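Local coordinates for UPF0403 protein yphP (Bacillus subtilis, PDB 3FHK) that works as a dithiol bacilliredoxin, removing bacillithiol from proteins S-bacillithiolated under oxidative stress, and has protein disulfide isomerase activity, at residues 50-55 with 95-100. The protein carries 2 engineered substitutions. Numbering follows the deposited sequence.
With SO4 (sulfate ion), chain F.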
ATOM      1  N   VAL A  50      -0.421 -30.320  19.046  1.00 32.71           N
ATOM      2  CA  VAL A  50      -0.392 -28.879  18.958  1.00 28.92           C
ATOM      3  C   VAL A  50       0.266 -28.549  17.632  1.00 32.52           C
ATOM      4  O   VAL A  50       1.334 -29.081  17.294  1.00 31.01           O
ATOM      5  CB  VAL A  50       0.429 -28.261  20.123  1.00 32.61           C
ATOM      6  CG1 VAL A  50       0.573 -26.749  19.951  1.00 26.11           C
ATOM      7  CG2 VAL A  50      -0.214 -28.605  21.490  1.00 18.15           C
ATOM      8  N   VAL A  51      -0.382 -27.693  16.859  1.00 31.92           N
ATOM      9  CA  VAL A  51       0.228 -27.203  15.636  1.00 32.16           C
ATOM     10  C   VAL A  51       0.522 -25.726  15.791  1.00 32.04           C
ATOM     11  O   VAL A  51      -0.367 -24.922  16.082  1.00 30.74           O
ATOM     12  CB  VAL A  51      -0.668 -27.419  14.408  1.00 32.12           C
ATOM     13  CG1 VAL A  51      -0.027 -26.791  13.166  1.00 24.29           C
ATOM     14  CG2 VAL A  51      -0.920 -28.907  14.201  1.00 27.45           C
ATOM     15  N   VAL A  52       1.787 -25.379  15.637  1.00 28.28           N
ATOM     16  CA  VAL A  52       2.160 -23.981  15.584  1.00 27.54           C
ATOM     17  C   VAL A  52       2.093 -23.531  14.140  1.00 30.94           C
ATOM     18  O   VAL A  52       2.967 -23.854  13.324  1.00 33.67           O
ATOM     19  CB  VAL A  52       3.547 -23.745  16.156  1.00 23.89           C
ATOM     20  CG1 VAL A  52       3.937 -22.287  15.961  1.00 20.15           C
ATOM     21  CG2 VAL A  52       3.548 -24.113  17.624  1.00 32.65           C
ATOM     22  N   ASN A  53       1.029 -22.797  13.838  1.00 30.93           N
ATOM     23  CA  ASN A  53       0.699 -22.424  12.478  1.00 32.43           C
ATOM     24  C   ASN A  53       1.538 -21.229  12.038  1.00 33.49           C
ATOM     25  O   ASN A  53       2.213 -20.610  12.861  1.00 31.28           O
ATOM     26  CB  ASN A  53      -0.799 -22.125  12.382  1.00 33.71           C
ATOM     27  CG  ASN A  53      -1.341 -22.281  10.971  1.00 35.97           C
ATOM     28  OD1 ASN A  53      -0.611 -22.645  10.046  1.00 31.29           O
ATOM     29  ND2 ASN A  53      -2.625 -21.992  10.799  1.00 34.97           N
ATOM     30  N   SER A  54       1.506 -20.922  10.741  1.00 37.83           N
ATOM     31  CA  SER A  54       2.339 -19.868  10.165  1.00 37.96           C
ATOM     32  C   SER A  54       1.845 -19.510   8.762  1.00 42.07           C
ATOM     33  O   SER A  54       1.177 -20.308   8.118  1.00 37.05           O
ATOM     34  CB  SER A  54       3.803 -20.329  10.101  1.00 33.26           C
ATOM     35  OG  SER A  54       4.565 -19.540   9.192  1.00 43.56           O
ATOM     36  N   VAL A  55       2.193 -18.317   8.286  1.00 39.95           N
ATOM     37  CA  VAL A  55       1.772 -17.855   6.959  1.00 38.62           C
ATOM     38  C   VAL A  55       2.630 -18.402   5.807  1.00 36.48           C
ATOM     39  O   VAL A  55       2.226 -18.385   4.644  1.00 43.34           O
ATOM     40  CB  VAL A  55       1.784 -16.310   6.897  1.00 47.71           C
ATOM     41  CG1 VAL A  55       1.403 -15.822   5.518  1.00 56.86           C
ATOM     42  CG2 VAL A  55       0.832 -15.741   7.923  1.00 51.71           C
ATOM     43  N   LYS A  95       3.124 -17.999  24.806  1.00 32.96           N
ATOM     44  CA  LYS A  95       2.627 -18.765  25.943  1.00 32.04           C
ATOM     45  C   LYS A  95       2.670 -20.290  25.711  1.00 33.35           C
ATOM     46  O   LYS A  95       3.080 -21.041  26.587  1.00 35.71           O
ATOM     47  CB  LYS A  95       1.206 -18.303  26.293  1.00 37.17           C
ATOM     48  CG  LYS A  95       0.524 -19.096  27.392  1.00 46.72           C
ATOM     49  CD  LYS A  95       1.380 -19.147  28.639  1.00 56.11           C
ATOM     50  CE  LYS A  95       1.760 -17.753  29.093  1.00 62.01           C
ATOM     51  NZ  LYS A  95       2.301 -17.768  30.480  1.00 66.47           N
ATOM     52  N   MET A  96       2.241 -20.742  24.540  0.50 33.88           N
ATOM     53  CA  MET A  96       2.324 -22.166  24.239  0.50 35.97           C
ATOM     54  C   MET A  96       3.777 -22.634  24.285  0.50 42.02           C
ATOM     55  O   MET A  96       4.089 -23.682  24.856  0.50 45.34           O
ATOM     56  CB  MET A  96       1.701 -22.482  22.878  0.50 33.65           C
ATOM     57  CG  MET A  96       1.541 -23.969  22.596  0.50 31.84           C
ATOM     58  SD  MET A  96       0.690 -24.860  23.919  0.50 20.08           S
ATOM     59  CE  MET A  96       1.031 -26.532  23.437  0.50 35.97           C
ATOM     60  N   ARG A  97       4.669 -21.841  23.700  1.00 40.32           N
ATOM     61  CA  ARG A  97       6.075 -22.219  23.620  1.00 36.59           C
ATOM     62  C   ARG A  97       6.728 -22.362  24.997  1.00 40.13           C
ATOM     63  O   ARG A  97       7.657 -23.148  25.163  1.00 44.31           O
ATOM     64  CB  ARG A  97       6.856 -21.270  22.694  1.00 35.32           C
ATOM     65  CG  ARG A  97       6.523 -21.455  21.182  1.00 36.06           C
ATOM     66  CD  ARG A  97       7.127 -20.327  20.329  1.00 37.14           C
ATOM     67  NE  ARG A  97       7.114 -20.646  18.907  1.00 31.38           N
ATOM     68  CZ  ARG A  97       7.309 -19.762  17.927  1.00 35.57           C
ATOM     69  NH1 ARG A  97       7.523 -18.477  18.197  1.00 31.37           N
ATOM     70  NH2 ARG A  97       7.270 -20.159  16.661  1.00 31.13           N
ATOM     71  N   GLU A  98       6.220 -21.633  25.988  1.00 41.35           N
ATOM     72  CA  GLU A  98       6.723 -21.752  27.351  1.00 43.29           C
ATOM     73  C   GLU A  98       6.624 -23.184  27.877  1.00 42.97           C
ATOM     74  O   GLU A  98       7.388 -23.578  28.761  1.00 45.51           O
ATOM     75  CB  GLU A  98       5.967 -20.816  28.288  1.00 52.00           C
ATOM     76  CG  GLU A  98       6.360 -19.355  28.182  1.00 59.06           C
ATOM     77  CD  GLU A  98       5.563 -18.488  29.135  1.00 64.33           C
ATOM     78  OE1 GLU A  98       4.834 -19.053  29.976  1.00 68.53           O
ATOM     79  OE2 GLU A  98       5.657 -17.247  29.045  1.00 69.30           O
ATOM     80  N   TYR A  99       5.680 -23.950  27.336  1.00 37.18           N
ATOM     81  CA  TYR A  99       5.447 -25.327  27.768  1.00 37.92           C
ATOM     82  C   TYR A  99       6.375 -26.318  27.065  1.00 47.18           C
ATOM     83  O   TYR A  99       6.530 -27.452  27.520  1.00 49.16           O
ATOM     84  CB  TYR A  99       3.988 -25.731  27.499  1.00 35.98           C
ATOM     85  CG  TYR A  99       2.964 -25.027  28.366  1.00 35.32           C
ATOM     86  CD1 TYR A  99       2.527 -25.585  29.564  1.00 41.17           C
ATOM     87  CD2 TYR A  99       2.450 -23.798  27.995  1.00 33.31           C
ATOM     88  CE1 TYR A  99       1.596 -24.931  30.366  1.00 39.22           C
ATOM     89  CE2 TYR A  99       1.528 -23.136  28.784  1.00 37.17           C
ATOM     90  CZ  TYR A  99       1.097 -23.706  29.961  1.00 39.29           C
ATOM     91  OH  TYR A  99       0.170 -23.036  30.724  1.00 46.41           O
ATOM     92  N   PHE A 100       6.969 -25.895  25.949  1.00 41.50           N
ATOM     93  CA  PHE A 100       7.813 -26.778  25.141  1.00 39.86           C
ATOM     94  C   PHE A 100       9.249 -26.768  25.673  1.00 36.86           C
ATOM     95  O   PHE A 100      10.176 -26.379  24.964  1.00 43.36           O
ATOM     96  CB  PHE A 100       7.810 -26.361  23.657  1.00 34.74           C
ATOM     97  CG  PHE A 100       6.446 -26.395  22.997  1.00 39.27           C
ATOM     98  CD1 PHE A 100       5.369 -27.046  23.600  1.00 31.68           C
ATOM     99  CD2 PHE A 100       6.253 -25.802  21.752  1.00 36.04           C
ATOM    100  CE1 PHE A 100       4.130 -27.083  22.991  1.00 31.84           C
ATOM    101  CE2 PHE A 100       5.009 -25.843  21.121  1.00 40.36           C
ATOM    102  CZ  PHE A 100       3.943 -26.482  21.739  1.00 35.82           C
TER
HETATM  103  S   SO4 F 146       7.776 -16.899  14.881  1.00 47.36           S
HETATM  104  O1  SO4 F 146       9.039 -16.215  14.626  1.00 47.96           O
HETATM  105  O2  SO4 F 146       6.807 -16.447  13.889  1.00 55.22           O
HETATM  106  O3  SO4 F 146       8.030 -18.335  14.757  1.00 45.66           O
HETATM  107  O4  SO4 F 146       7.228 -16.593  16.210  1.00 38.99           O
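Val-50 and Val-52 both turn CG1 anti to the backbone N (both chi1 near 175°) and face residues 96-100, where Phe-100 swings its ring back toward the strand with CG anti to its own carbonyl carbon, chi1 -60°. The two valines meet that ring at its rim. CG1 of Val-50 lies in the ring plane, 3.8 Å from CZ of Phe-100, while CG2 of Val-52 touches the neighbouring corner, 4.2 Å from CE2 of Phe-100. One face of the ring takes the backbone carbonyl of Met-96, its O offset toward the rim. The ring is carried by a type I turn from Arg-97 to Phe-100, in which N of Phe-100 bonds to O of Arg-97 at 2.9 Å. CG of Met-96 comes to 4.0 Å from CG1 of Val-50, but this side chain has two conformers and its outer end is doubtful. This is helix-on-sheet packing in a thioredoxin-superfamily fold: strand 47-53 is the middle strand of the mixed sheet, and the chain beyond it runs into the CXC motif, with the Cys-56 side chain about 9 Å from that of Val-52. Arg-97 is extended from CG to NE, and its NH2 end reaches to 4.0 Å from CG1 of Val-52, the two side chains crossing at about a right angle. The guanidinium then grips a sulfate, probably from the crystallisation liquor, edge-on through two N-H groups. NH1 of Arg-97 bonds to sulfate O4 at 2.8 Å. NH2 of Arg-97 bonds to sulfate O3 at 2.7 Å, nearly straight at 168°. A leucine in place of Arg-97 would probably leave this sulfate without its paired donors and uncover CG1 of Val-52. Pro-105 and Ser-107 also touch the arginine side chain, and Ser-106 O accepts a weak bond from NH2.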